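Local coordinates for protein alpha-glucosidase (Pseudoalteromonas sp. K8, PDB 5HQA) that hydrolyses alpha-glucosides as a chloride-activated, calcium-binding enzyme of glycoside hydrolase family 97, at residues A[3-7]-A[8-12]; A[43-46]-A[47-50]; A[374-377]-A[378-382]; A[509-513]-A[514-518]; A[590-593]-A[594-598]. One frame throughout, in Å; residues are numbered along the deposited sequence.

Contact 1: residues A[3-7]-A[8-12]; sequences VQSPD and GNIKI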
loop_
_atom_site.group_PDB
_atom_site.type_symbol
_atom_site.label_atom_id
_atom_site.label_comp_id
_atom_site.label_asym_id
_atom_site.label_seq_id
_atom_site.Cartn_x
_atom_site.Cartn_y
_atom_site.Cartn_z
ATOM N N VAL A 3 24.872 -15.431 -7.676
ATOM C CA VAL A 3 23.968 -16.009 -6.691
ATOM C C VAL A 3 22.685 -16.367 -7.427
ATOM O O VAL A 3 22.301 -15.694 -8.389
ATOM C CB VAL A 3 23.704 -15.044 -5.503
ATOM C CG1 VAL A 3 22.950 -13.783 -5.959
ATOM C CG2 VAL A 3 22.968 -15.756 -4.357
ATOM N N GLN A 4 22.044 -17.457 -7.000
ATOM C CA GLN A 4 20.840 -17.955 -7.654
ATOM C C GLN A 4 19.735 -18.161 -6.630
ATOM O O GLN A 4 19.991 -18.380 -5.443
ATOM C CB GLN A 4 21.098 -19.284 -8.380
ATOM C CG GLN A 4 22.341 -19.297 -9.246
ATOM C CD GLN A 4 22.561 -20.648 -9.912
ATOM O OE1 GLN A 4 21.807 -21.598 -9.680
ATOM N NE2 GLN A 4 23.599 -20.739 -10.741
ATOM N N SER A 5 18.493 -18.117 -7.107
ATOM C CA SER A 5 17.378 -18.460 -6.243
ATOM C C SER A 5 17.500 -19.918 -5.805
ATOM O O SER A 5 18.227 -20.701 -6.422
ATOM C CB SER A 5 16.050 -18.232 -6.966
ATOM O OG SER A 5 16.018 -18.968 -8.177
ATOM N N PRO A 6 16.801 -20.305 -4.735
ATOM C CA PRO A 6 16.820 -21.720 -4.337
ATOM C C PRO A 6 16.461 -22.677 -5.465
ATOM O O PRO A 6 17.107 -23.724 -5.596
ATOM C CB PRO A 6 15.797 -21.760 -3.197
ATOM C CG PRO A 6 15.897 -20.388 -2.590
ATOM C CD PRO A 6 16.080 -19.465 -3.760
ATOM N N ASP A 7 15.477 -22.344 -6.302
ATOM C CA ASP A 7 15.114 -23.249 -7.386
ATOM C C ASP A 7 15.998 -23.093 -8.619
ATOM O O ASP A 7 15.831 -23.852 -9.581
ATOM C CB ASP A 7 13.632 -23.083 -7.761
ATOM C CG ASP A 7 13.300 -21.720 -8.363
ATOM O OD1 ASP A 7 14.207 -20.923 -8.681
ATOM O OD2 ASP A 7 12.088 -21.445 -8.532
ATOM N N GLY A 8 16.937 -22.147 -8.612
ATOM C CA GLY A 8 17.858 -21.962 -9.720
ATOM C C GLY A 8 17.343 -21.124 -10.874
ATOM O O GLY A 8 18.127 -20.805 -11.773
ATOM N N ASN A 9 16.060 -20.743 -10.883
ATOM C CA ASN A 9 15.513 -20.065 -12.056
ATOM C C ASN A 9 15.959 -18.613 -12.169
ATOM O O ASN A 9 16.068 -18.098 -13.290
ATOM C CB ASN A 9 13.993 -20.142 -12.052
ATOM C CG ASN A 9 13.496 -21.525 -12.397
ATOM O OD1 ASN A 9 14.117 -22.234 -13.188
ATOM N ND2 ASN A 9 12.388 -21.928 -11.791
ATOM N N ILE A 10 16.215 -17.938 -11.053
ATOM C CA ILE A 10 16.720 -16.566 -11.070
ATOM C C ILE A 10 18.212 -16.604 -10.777
ATOM O O ILE A 10 18.645 -17.193 -9.775
ATOM C CB ILE A 10 15.984 -15.675 -10.056
ATOM C CG1 ILE A 10 14.504 -15.554 -10.438
ATOM C CG2 ILE A 10 16.640 -14.288 -9.996
ATOM C CD1 ILE A 10 13.663 -14.809 -9.416
ATOM N N LYS A 11 19.000 -15.993 -11.650
ATOM C CA LYS A 11 20.450 -15.999 -11.510
ATOM C C LYS A 11 20.943 -14.565 -11.624
ATOM O O LYS A 11 20.640 -13.883 -12.608
ATOM C CB LYS A 11 21.101 -16.889 -12.572
ATOM C CG LYS A 11 20.647 -18.359 -12.530
ATOM C CD LYS A 11 21.443 -19.220 -13.520
ATOM C CE LYS A 11 20.934 -20.661 -13.559
ATOM N NZ LYS A 11 19.534 -20.748 -14.089
ATOM N N ILE A 12 21.701 -14.109 -10.630
ATOM C CA ILE A 12 22.249 -12.756 -10.614
ATOM C C ILE A 12 23.759 -12.853 -10.754
ATOM O O ILE A 12 24.411 -13.559 -9.975
ATOM C CB ILE A 12 21.879 -11.997 -9.327
ATOM C CG1 ILE A 12 20.364 -11.985 -9.107
ATOM C CG2 ILE A 12 22.434 -10.571 -9.377
ATOM C CD1 ILE A 12 19.884 -13.011 -8.094
HETATM O O HOH W 1 16.709 -24.119 -12.400
#

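Contact 2: residues A[43-46]-A[47-50]; sequences KQHA and PFSN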
loop_
_atom_site.group_PDB
_atom_site.type_symbol
_atom_site.label_atom_id
_atom_site.label_comp_id
_atom_site.label_asym_id
_atom_site.label_seq_id
_atom_site.Cartn_x
_atom_site.Cartn_y
_atom_site.Cartn_z
ATOM N N LYS A 43 27.855 15.177 -2.692
ATOM C CA LYS A 43 28.027 16.609 -2.894
ATOM C C LYS A 43 29.499 16.987 -2.850
ATOM O O LYS A 43 29.985 17.746 -3.698
ATOM C CB LYS A 43 27.243 17.394 -1.845
ATOM C CG LYS A 43 27.472 18.888 -1.941
ATOM C CD LYS A 43 26.649 19.644 -0.921
ATOM C CE LYS A 43 27.085 21.092 -0.869
ATOM N NZ LYS A 43 26.573 21.740 0.366
ATOM N N GLN A 44 30.225 16.459 -1.874
ATOM C CA GLN A 44 31.621 16.819 -1.684
ATOM C C GLN A 44 32.554 15.622 -1.731
ATOM O O GLN A 44 33.627 15.701 -2.332
ATOM C CB GLN A 44 31.783 17.567 -0.349
ATOM C CG GLN A 44 33.201 18.015 -0.055
ATOM C CD GLN A 44 33.775 18.932 -1.133
ATOM O OE1 GLN A 44 33.101 19.849 -1.614
ATOM N NE2 GLN A 44 35.028 18.679 -1.520
ATOM N N HIS A 45 32.173 14.512 -1.116
ATOM C CA HIS A 45 32.994 13.312 -1.144
ATOM C C HIS A 45 33.241 12.860 -2.583
ATOM O O HIS A 45 32.417 13.080 -3.477
ATOM C CB HIS A 45 32.296 12.205 -0.351
ATOM C CG HIS A 45 33.212 11.114 0.094
ATOM N ND1 HIS A 45 33.595 10.081 -0.736
ATOM C CD2 HIS A 45 33.822 10.891 1.283
ATOM C CE1 HIS A 45 34.401 9.267 -0.074
ATOM N NE2 HIS A 45 34.557 9.739 1.150
ATOM N N ALA A 46 34.399 12.234 -2.806
ATOM C CA ALA A 46 34.701 11.660 -4.113
ATOM C C ALA A 46 33.722 10.526 -4.431
ATOM O O ALA A 46 33.230 9.848 -3.521
ATOM C CB ALA A 46 36.137 11.139 -4.147
ATOM N N PRO A 47 33.418 10.294 -5.713
ATOM C CA PRO A 47 32.360 9.331 -6.054
ATOM C C PRO A 47 32.757 7.879 -5.814
ATOM O O PRO A 47 33.935 7.511 -5.837
ATOM C CB PRO A 47 32.115 9.591 -7.547
ATOM C CG PRO A 47 33.398 10.157 -8.045
ATOM C CD PRO A 47 33.930 10.991 -6.907
ATOM N N PHE A 48 31.743 7.047 -5.573
ATOM C CA PHE A 48 31.898 5.590 -5.600
ATOM C C PHE A 48 31.350 5.137 -6.947
ATOM O O PHE A 48 30.185 4.773 -7.082
ATOM C CB PHE A 48 31.149 4.919 -4.447
ATOM C CG PHE A 48 31.831 5.031 -3.112
ATOM C CD1 PHE A 48 33.004 5.752 -2.963
ATOM C CD2 PHE A 48 31.297 4.397 -2.001
ATOM C CE1 PHE A 48 33.634 5.847 -1.722
ATOM C CE2 PHE A 48 31.923 4.482 -0.765
ATOM C CZ PHE A 48 33.091 5.210 -0.628
ATOM N N SER A 49 32.207 5.180 -7.966
ATOM C CA SER A 49 31.744 4.854 -9.309
ATOM C C SER A 49 32.716 3.906 -10.002
ATOM O O SER A 49 32.697 2.699 -9.745
ATOM C CB SER A 49 31.530 6.132 -10.132
ATOM O OG SER A 49 32.709 6.914 -10.204
ATOM N N ASN A 50 33.573 4.428 -10.871
ATOM C CA ASN A 50 34.444 3.550 -11.637
ATOM C C ASN A 50 35.654 3.099 -10.812
ATOM O O ASN A 50 35.965 3.647 -9.751
ATOM C CB ASN A 50 34.891 4.244 -12.922
ATOM C CG ASN A 50 35.318 5.661 -12.682
ATOM O OD1 ASN A 50 34.538 6.597 -12.880
ATOM N ND2 ASN A 50 36.554 5.836 -12.228
#

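Contact 3: residues A[374-377]-A[378-382]; sequences FALY and EKSNV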
loop_
_atom_site.group_PDB
_atom_site.type_symbol
_atom_site.label_atom_id
_atom_site.label_comp_id
_atom_site.label_asym_id
_atom_site.label_seq_id
_atom_site.Cartn_x
_atom_site.Cartn_y
_atom_site.Cartn_z
ATOM N N PHE A 374 -1.806 12.918 20.894
ATOM C CA PHE A 374 -1.894 11.492 21.194
ATOM C C PHE A 374 -2.243 11.256 22.657
ATOM O O PHE A 374 -2.946 10.290 22.975
ATOM C CB PHE A 374 -0.581 10.785 20.823
ATOM C CG PHE A 374 -0.419 10.536 19.335
ATOM C CD1 PHE A 374 -1.516 10.254 18.539
ATOM C CD2 PHE A 374 0.837 10.581 18.740
ATOM C CE1 PHE A 374 -1.372 10.028 17.173
ATOM C CE2 PHE A 374 0.987 10.355 17.372
ATOM C CZ PHE A 374 -0.124 10.083 16.590
ATOM N N ALA A 375 -1.781 12.128 23.556
ATOM C CA ALA A 375 -2.195 12.020 24.950
ATOM C C ALA A 375 -3.703 12.178 25.080
ATOM O O ALA A 375 -4.352 11.434 25.826
ATOM C CB ALA A 375 -1.470 13.060 25.799
ATOM N N LEU A 376 -4.279 13.141 24.356
ATOM C CA LEU A 376 -5.728 13.314 24.373
ATOM C C LEU A 376 -6.426 12.060 23.870
ATOM O O LEU A 376 -7.394 11.582 24.473
ATOM C CB LEU A 376 -6.122 14.524 23.524
ATOM C CG LEU A 376 -7.624 14.661 23.250
ATOM C CD1 LEU A 376 -8.407 14.841 24.545
ATOM C CD2 LEU A 376 -7.894 15.814 22.289
ATOM N N TYR A 377 -5.935 11.505 22.763
ATOM C CA TYR A 377 -6.567 10.320 22.205
ATOM C C TYR A 377 -6.410 9.115 23.126
ATOM O O TYR A 377 -7.362 8.345 23.308
ATOM C CB TYR A 377 -5.989 10.045 20.824
ATOM C CG TYR A 377 -6.726 10.762 19.720
ATOM C CD1 TYR A 377 -8.000 11.291 19.927
ATOM C CD2 TYR A 377 -6.155 10.900 18.465
ATOM C CE1 TYR A 377 -8.684 11.935 18.899
ATOM C CE2 TYR A 377 -6.825 11.535 17.439
ATOM C CZ TYR A 377 -8.081 12.051 17.653
ATOM O OH TYR A 377 -8.722 12.675 16.600
ATOM N N GLU A 378 -5.229 8.936 23.728
ATOM C CA GLU A 378 -5.067 7.833 24.669
ATOM C C GLU A 378 -6.029 7.982 25.839
ATOM O O GLU A 378 -6.700 7.019 26.230
ATOM C CB GLU A 378 -3.625 7.743 25.169
ATOM C CG GLU A 378 -3.412 6.518 26.066
ATOM C CD GLU A 378 -1.947 6.199 26.373
ATOM O OE1 GLU A 378 -1.099 7.120 26.364
ATOM O OE2 GLU A 378 -1.649 5.009 26.634
ATOM N N LYS A 379 -6.137 9.197 26.383
ATOM C CA LYS A 379 -7.099 9.467 27.447
ATOM C C LYS A 379 -8.528 9.207 26.989
ATOM O O LYS A 379 -9.383 8.833 27.796
ATOM C CB LYS A 379 -6.930 10.912 27.919
ATOM C CG LYS A 379 -8.017 11.421 28.842
ATOM C CD LYS A 379 -7.877 12.916 29.097
ATOM C CE LYS A 379 -8.955 13.407 30.057
ATOM N NZ LYS A 379 -8.837 14.866 30.343
ATOM N N SER A 380 -8.804 9.369 25.699
ATOM C CA SER A 380 -10.154 9.242 25.171
ATOM C C SER A 380 -10.465 7.852 24.620
ATOM O O SER A 380 -11.453 7.705 23.892
ATOM C CB SER A 380 -10.385 10.288 24.075
ATOM O OG SER A 380 -10.179 11.598 24.579
ATOM N N ASN A 381 -9.646 6.841 24.923
ATOM C CA ASN A 381 -9.912 5.474 24.466
ATOM C C ASN A 381 -9.868 5.367 22.931
ATOM O O ASN A 381 -10.599 4.579 22.322
ATOM C CB ASN A 381 -11.260 4.981 25.026
ATOM C CG ASN A 381 -11.536 3.502 24.745
ATOM O OD1 ASN A 381 -10.622 2.668 24.770
ATOM N ND2 ASN A 381 -12.811 3.176 24.469
ATOM N N VAL A 382 -9.022 6.162 22.278
ATOM C CA VAL A 382 -8.843 6.105 20.826
ATOM C C VAL A 382 -7.617 5.246 20.531
ATOM O O VAL A 382 -6.513 5.555 20.996
ATOM C CB VAL A 382 -8.701 7.513 20.220
ATOM C CG1 VAL A 382 -8.278 7.434 18.745
ATOM C CG2 VAL A 382 -10.014 8.295 20.362
#

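Contact 4: residues A[509-513]-A[514-518]; sequences PQTTL and AKQLA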
loop_
_atom_site.group_PDB
_atom_site.type_symbol
_atom_site.label_atom_id
_atom_site.label_comp_id
_atom_site.label_asym_id
_atom_site.label_seq_id
_atom_site.Cartn_x
_atom_site.Cartn_y
_atom_site.Cartn_z
ATOM N N PRO A 509 -18.545 5.679 -8.536
ATOM C CA PRO A 509 -17.785 4.449 -8.811
ATOM C C PRO A 509 -18.309 3.837 -10.096
ATOM O O PRO A 509 -19.512 3.614 -10.254
ATOM C CB PRO A 509 -18.062 3.560 -7.587
ATOM C CG PRO A 509 -18.515 4.526 -6.504
ATOM C CD PRO A 509 -19.275 5.596 -7.256
ATOM N N GLN A 510 -17.403 3.619 -11.042
ATOM C CA GLN A 510 -17.783 3.055 -12.335
ATOM C C GLN A 510 -17.697 1.531 -12.262
ATOM O O GLN A 510 -16.867 0.884 -12.898
ATOM C CB GLN A 510 -16.907 3.639 -13.434
ATOM C CG GLN A 510 -17.118 5.141 -13.563
ATOM C CD GLN A 510 -16.469 5.727 -14.796
ATOM O OE1 GLN A 510 -15.396 5.283 -15.223
ATOM N NE2 GLN A 510 -17.122 6.728 -15.386
ATOM N N THR A 511 -18.555 0.975 -11.405
ATOM C CA THR A 511 -18.558 -0.448 -11.084
ATOM C C THR A 511 -19.995 -0.899 -10.864
ATOM O O THR A 511 -20.916 -0.083 -10.757
ATOM C CB THR A 511 -17.741 -0.784 -9.820
ATOM O OG1 THR A 511 -18.534 -0.540 -8.652
ATOM C CG2 THR A 511 -16.445 0.030 -9.732
ATOM N N THR A 512 -20.179 -2.217 -10.793
ATOM C CA THR A 512 -21.429 -2.790 -10.325
ATOM C C THR A 512 -21.408 -2.896 -8.802
ATOM O O THR A 512 -20.385 -2.690 -8.148
ATOM C CB THR A 512 -21.670 -4.180 -10.926
ATOM O OG1 THR A 512 -20.683 -5.089 -10.422
ATOM C CG2 THR A 512 -21.609 -4.141 -12.450
ATOM N N LEU A 513 -22.572 -3.241 -8.245
ATOM C CA LEU A 513 -22.690 -3.432 -6.805
ATOM C C LEU A 513 -21.858 -4.617 -6.333
ATOM O O LEU A 513 -21.169 -4.536 -5.312
ATOM C CB LEU A 513 -24.163 -3.629 -6.439
ATOM C CG LEU A 513 -24.521 -3.870 -4.977
ATOM C CD1 LEU A 513 -24.090 -2.700 -4.117
ATOM C CD2 LEU A 513 -26.032 -4.083 -4.876
ATOM N N ALA A 514 -21.915 -5.735 -7.061
ATOM C CA ALA A 514 -21.142 -6.901 -6.652
ATOM C C ALA A 514 -19.645 -6.612 -6.661
ATOM O O ALA A 514 -18.904 -7.152 -5.835
ATOM C CB ALA A 514 -21.475 -8.091 -7.555
ATOM N N LYS A 515 -19.176 -5.749 -7.565
ATOM C CA LYS A 515 -17.755 -5.404 -7.555
ATOM C C LYS A 515 -17.381 -4.686 -6.261
ATOM O O LYS A 515 -16.284 -4.891 -5.722
ATOM C CB LYS A 515 -17.409 -4.554 -8.781
ATOM C CG LYS A 515 -15.955 -4.058 -8.802
ATOM C CD LYS A 515 -15.527 -3.721 -10.223
ATOM C CE LYS A 515 -14.181 -3.014 -10.269
ATOM N NZ LYS A 515 -13.894 -2.576 -11.667
ATOM N N GLN A 516 -18.290 -3.857 -5.730
ATOM C CA GLN A 516 -18.023 -3.204 -4.451
ATOM C C GLN A 516 -17.851 -4.224 -3.333
ATOM O O GLN A 516 -17.029 -4.028 -2.431
ATOM C CB GLN A 516 -19.143 -2.224 -4.107
ATOM C CG GLN A 516 -19.185 -0.990 -5.000
ATOM C CD GLN A 516 -17.922 -0.162 -4.890
ATOM O OE1 GLN A 516 -17.488 0.186 -3.787
ATOM N NE2 GLN A 516 -17.301 0.126 -6.033
ATOM N N LEU A 517 -18.617 -5.322 -3.373
ATOM C CA LEU A 517 -18.453 -6.372 -2.369
ATOM C C LEU A 517 -17.131 -7.111 -2.554
ATOM O O LEU A 517 -16.437 -7.422 -1.576
ATOM C CB LEU A 517 -19.619 -7.353 -2.445
ATOM C CG LEU A 517 -21.006 -6.765 -2.214
ATOM C CD1 LEU A 517 -22.059 -7.843 -2.380
ATOM C CD2 LEU A 517 -21.081 -6.145 -0.829
ATOM N N ALA A 518 -16.773 -7.399 -3.805
ATOM C CA ALA A 518 -15.545 -8.134 -4.085
ATOM C C ALA A 518 -14.310 -7.418 -3.547
ATOM O O ALA A 518 -13.309 -8.072 -3.218
ATOM C CB ALA A 518 -15.417 -8.353 -5.592
#

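Contact 5: residues A[590-593]-A[594-598]; sequences VTDE and QARTI. With MG (magnesium ion), chain F.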
loop_
_atom_site.group_PDB
_atom_site.type_symbol
_atom_site.label_atom_id
_atom_site.label_comp_id
_atom_site.label_asym_id
_atom_site.label_seq_id
_atom_site.Cartn_x
_atom_site.Cartn_y
_atom_site.Cartn_z
ATOM N N VAL A 590 -12.682 -9.307 -9.568
ATOM C CA VAL A 590 -13.141 -8.115 -10.276
ATOM C C VAL A 590 -12.587 -8.138 -11.693
ATOM O O VAL A 590 -11.570 -8.774 -11.982
ATOM C CB VAL A 590 -12.741 -6.787 -9.585
ATOM C CG1 VAL A 590 -13.341 -6.702 -8.174
ATOM C CG2 VAL A 590 -11.230 -6.623 -9.565
ATOM N N THR A 591 -13.275 -7.428 -12.581
ATOM C CA THR A 591 -12.805 -7.251 -13.942
ATOM C C THR A 591 -12.659 -5.758 -14.237
ATOM O O THR A 591 -12.928 -4.901 -13.390
ATOM C CB THR A 591 -13.755 -7.925 -14.933
ATOM O OG1 THR A 591 -13.214 -7.827 -16.258
ATOM C CG2 THR A 591 -15.139 -7.254 -14.877
ATOM N N ASP A 592 -12.222 -5.462 -15.458
ATOM C CA ASP A 592 -12.062 -4.091 -15.936
ATOM C C ASP A 592 -13.313 -3.662 -16.699
ATOM O O ASP A 592 -14.427 -4.034 -16.320
ATOM C CB ASP A 592 -10.806 -3.980 -16.812
ATOM C CG ASP A 592 -10.823 -4.955 -18.002
ATOM O OD1 ASP A 592 -11.843 -5.655 -18.179
ATOM O OD2 ASP A 592 -9.826 -5.010 -18.766
ATOM N N GLU A 593 -13.154 -2.907 -17.792
ATOM C CA GLU A 593 -14.332 -2.459 -18.532
ATOM C C GLU A 593 -15.027 -3.592 -19.285
ATOM O O GLU A 593 -16.157 -3.398 -19.757
ATOM C CB GLU A 593 -13.952 -1.338 -19.510
ATOM C CG GLU A 593 -13.163 -1.807 -20.747
ATOM C CD GLU A 593 -11.695 -2.129 -20.450
ATOM O OE1 GLU A 593 -11.192 -1.763 -19.360
ATOM O OE2 GLU A 593 -11.040 -2.756 -21.315
ATOM N N GLN A 594 -14.400 -4.762 -19.404
ATOM C CA GLN A 594 -14.957 -5.870 -20.170
ATOM C C GLN A 594 -15.651 -6.870 -19.252
ATOM O O GLN A 594 -15.144 -7.194 -18.173
ATOM C CB GLN A 594 -13.861 -6.594 -20.957
ATOM C CG GLN A 594 -13.199 -5.765 -22.045
ATOM C CD GLN A 594 -12.304 -6.609 -22.937
ATOM O OE1 GLN A 594 -12.271 -7.839 -22.824
ATOM N NE2 GLN A 594 -11.570 -5.952 -23.831
ATOM N N ALA A 595 -16.805 -7.375 -19.696
ATOM C CA ALA A 595 -17.371 -8.568 -19.073
ATOM C C ALA A 595 -16.434 -9.747 -19.317
ATOM O O ALA A 595 -15.859 -9.883 -20.400
ATOM C CB ALA A 595 -18.760 -8.863 -19.640
ATOM N N ARG A 596 -16.256 -10.587 -18.301
ATOM C CA ARG A 596 -15.289 -11.681 -18.377
ATOM C C ARG A 596 -15.856 -12.927 -17.720
ATOM O O ARG A 596 -16.508 -12.848 -16.676
ATOM C CB ARG A 596 -13.948 -11.339 -17.689
ATOM C CG ARG A 596 -13.095 -10.341 -18.442
ATOM C CD ARG A 596 -11.725 -10.038 -17.783
ATOM N NE ARG A 596 -11.210 -8.820 -18.406
ATOM C CZ ARG A 596 -10.558 -8.804 -19.560
ATOM N NH1 ARG A 596 -10.308 -9.957 -20.177
ATOM N NH2 ARG A 596 -10.148 -7.653 -20.100
ATOM N N THR A 597 -15.581 -14.078 -18.331
ATOM C CA THR A 597 -15.869 -15.384 -17.754
ATOM C C THR A 597 -14.562 -15.997 -17.275
ATOM O O THR A 597 -13.591 -16.057 -18.034
ATOM C CB THR A 597 -16.537 -16.297 -18.782
ATOM O OG1 THR A 597 -17.788 -15.723 -19.176
ATOM C CG2 THR A 597 -16.781 -17.682 -18.203
ATOM N N ILE A 598 -14.527 -16.433 -16.018
ATOM C CA ILE A 598 -13.316 -16.987 -15.422
ATOM C C ILE A 598 -13.651 -18.339 -14.804
ATOM O O ILE A 598 -14.539 -18.429 -13.949
ATOM C CB ILE A 598 -12.721 -16.056 -14.357
ATOM C CG1 ILE A 598 -12.600 -14.635 -14.900
ATOM C CG2 ILE A 598 -11.360 -16.583 -13.906
ATOM C CD1 ILE A 598 -12.443 -13.615 -13.809
HETATM MG MG MG F . -7.944 -4.227 -19.228
HETATM O O HOH W 2 -11.885 -3.162 -23.786
HETATM O O HOH W 3 -8.535 -2.286 -19.183
HETATM O O HOH W 4 -8.658 -4.296 -21.189
HETATM O O HOH W 5 -6.097 -3.554 -19.902
#

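Contact 1: residues A[3-7]-A[8-12]
Gln4 and Lys11 lie side by side and point the same way, Gln4 CG touching Lys11 CG at 3.8 Å while the amide of the glutamine runs along the lysine methylenes. Bent at its last torsion (chi4 65°), Lys11 turns NZ back to Gly8 O, 2.7 Å away, and Asn29 gives the ammonium a second partner. Val3 and Ile12 occupy the other face, where their branched apolar side chains suit packing on Phe101; Ile12 N bonds to Val3 O at 2.8 Å. Around the bend the polar side chains cross instead: Asp7 and Asn9 meet at about a right angle, carboxylate and amide planes 59° apart, with a weak bond from Asn9 ND2 to Asp7 OD2. Asp7 OD1 is gripped from opposite faces of its plane, by Asn9 N at 2.9 Å and by the hydroxyl of Ser5 (OG to OD1 2.7 Å). That same Ser5 OG accepts a hydrogen bond from Ile10 N at 3.1 Å, so one small hydroxyl links both arms of the bend. Gly8 follows with positive phi (84°), where a side chain would jam against Asp7 O. Closed by Gly8 N to Ser5 O, the type I turn forms the bend of an antiparallel beta hairpin at the start of the N-terminal domain.

Contact 2: residues A[43-46]-A[47-50]
His45 CE1 approaches Phe48 CE1 to 3.9 Å, the one place where the two rings touch. Their centroids are 5.7 Å apart, the planes stand almost perpendicular, at 87°, and the rings meet obliquely. Between them in sequence, Ala46 CB lies 3.5 Å from Pro47 CD, an approach that follows from the peptide link into the proline ring. The backbone from His45 through Pro47 is extended, with polyproline II-like angles, and so brings the two aromatic side chains to the same side.

What fixes the imidazole is a bond to its own neighbour: His45 ND1 donates to Ala46 O at 2.8 Å, with an N-H...O angle of 165°, in the ring plane and on a lone pair of the carbonyl. Having CG anti to the backbone N (chi1 -160°) turns the ring forward along the chain to make this bond. Farther out, Phe42 meets the imidazole edge-to-face, Leu120 touches it, and Phe48 is set against Phe52, so the loop after strand 30-42 is anchored by aromatic groups. Were a leucine to replace His45, the carbonyl of Ala46 would probably lose this donor, and Phe48 CE1 its contact with the imidazole. The bond requires a proton on ND1; if the imidazole is neutral, NE2 would then be left as the acceptor nitrogen.

Contact 3: residues A[374-377]-A[378-382]
Val382 N reaches back past the end of the helix to Tyr377 O, 2.9 Å away, because Asn381 between them takes a positive phi of 64°. Asparagine tolerates this conformation better than most residues with a side chain. With the second bond, from Asn381 N to Glu378 O, the bend is a Schellman motif: it ends helix 363-379 and turns the chain toward strand 384-388, within a beta-alpha-beta unit of the catalytic barrel.

The reversal folds Val382 back over Tyr377. CG1 of the valine sits over one face of the phenol ring, 4.1 Å from its centroid and 21° off the normal, a CH-pi contact, while CG2 comes to 3.6 Å from Tyr377 CD1. A beta-branched residue thus sets both methyls on the same side of the ring. The ring also meets that of His357, their planes nearly parallel, and its OH is bonded to His356 N. Without the phenol, as with an alanine here, the Val382 methyls are likely to lose their platform and the His356 N-H its partner. One turn round, Ser380 OG donates to Leu376 O at 2.8 Å, 37° out of the carbonyl plane; Ser380 N adds only weak bonds, to Leu376 O and Tyr377 O.

Contact 4: residues A[509-513]-A[514-518]
Thr512 is the N-cap of helix 513-522: its OG1 accepts the hydrogen of Lys515 N at 3.3 Å, meeting an N-H that has no carbonyl from a preceding helical turn. Threonine suits the place because OG1, set between the backbone N and the carbonyl carbon (chi1 67°), turns toward the N-H groups of the first turn. The same hydroxyl is bonded to Asp618 on strand 611-618, which ties the cap to the C-terminal beta domain.

Lys515 carries the contact onward as an almost straight rod, crossing Thr511 at about a right angle. Its CB lies 3.6 Å from Thr512 O and nearly as close to the capping OG1. CG passes over Thr511 CB, and CD comes to 3.7 Å from that same CB. CE then slides along the methyl, 3.8 Å from Thr511 CG2. At the tip, NZ leaves the threonine and hydrogen-bonds to Ser651 OG and Thr591 O, with a weak bond to Pro472 O; these oxygens satisfy an ammonium on a buried residue. A long aliphatic stem with a polar end is what such a route needs.

Gln516 comes at Thr511 from another direction. Its bent chain sends the amide back past Pro509, while OE1 receives Gln460 NE2 and the backbone N-H groups of Gly493 and Ile494. The hydroxyl of Thr511 donates to Thr512 O at 2.9 Å and accepts from Gln516 NE2 at 3.0 Å, with an N-H...O angle of 173° and the oxygen 5° out of the amide plane.

Contact 5: residues A[590-593]-A[594-598]
The magnesium site of the C-terminal beta domain includes Asp592, whose carboxylate is also held by Arg596 across the turn. Asp592 OD2 binds the magnesium ion at 2.1 Å; Asp566 OD1, Gly565 O and three waters complete six ligands. Arg596 comes side-on, NH2 reaching Asp592 OD2 on its syn side at 3.0 Å and NE reaching Asp592 OD1 at 3.2 Å, with carboxylate and guanidinium planes 47° apart. Gln594 N meets OD1 from the opposite face of the carboxylate at 3.0 Å, so metal, arginine and backbone together fix its rotation. The positive guanidinium probably helps to keep the aspartate in its charged, metal-binding form.

All this is set on the connection between strand 585-591 of the domain's six-stranded sheet and strand 596-601. Thr591, last in its strand, closes the connection: OG1, anti to the backbone N (chi1 -175°), donates to Gln594 O at 2.8 Å, and Arg596 CD comes within 3.1 Å of the same Thr591 OG1. Glu593 belongs to the second shell, being long enough to hold the metal's waters without touching the ion. OE1 accepts from one bound water at 2.7 Å and OE2 from another, while a further water joins OE2 to Gln594 NE2.

The contacts follow one another along the chain from 1 to 5. Contacts 1 and 2 belong to the N-terminal beta domain, separated along the chain by strands 22-27 and 30-42, with nearest atoms about 17 Å apart. Contact 3 ends a helix of the catalytic barrel, its centre about 50 Å from that of contact 1. Contacts 4 and 5 are the only pair that touch, with centres 12 Å apart: they meet through Lys515, and Ala518 CB packs on Val590 CG1. There helix 513-522 of the barrel region meets strand 585-591, joining the barrel to the C-terminal domain beside its magnesium site.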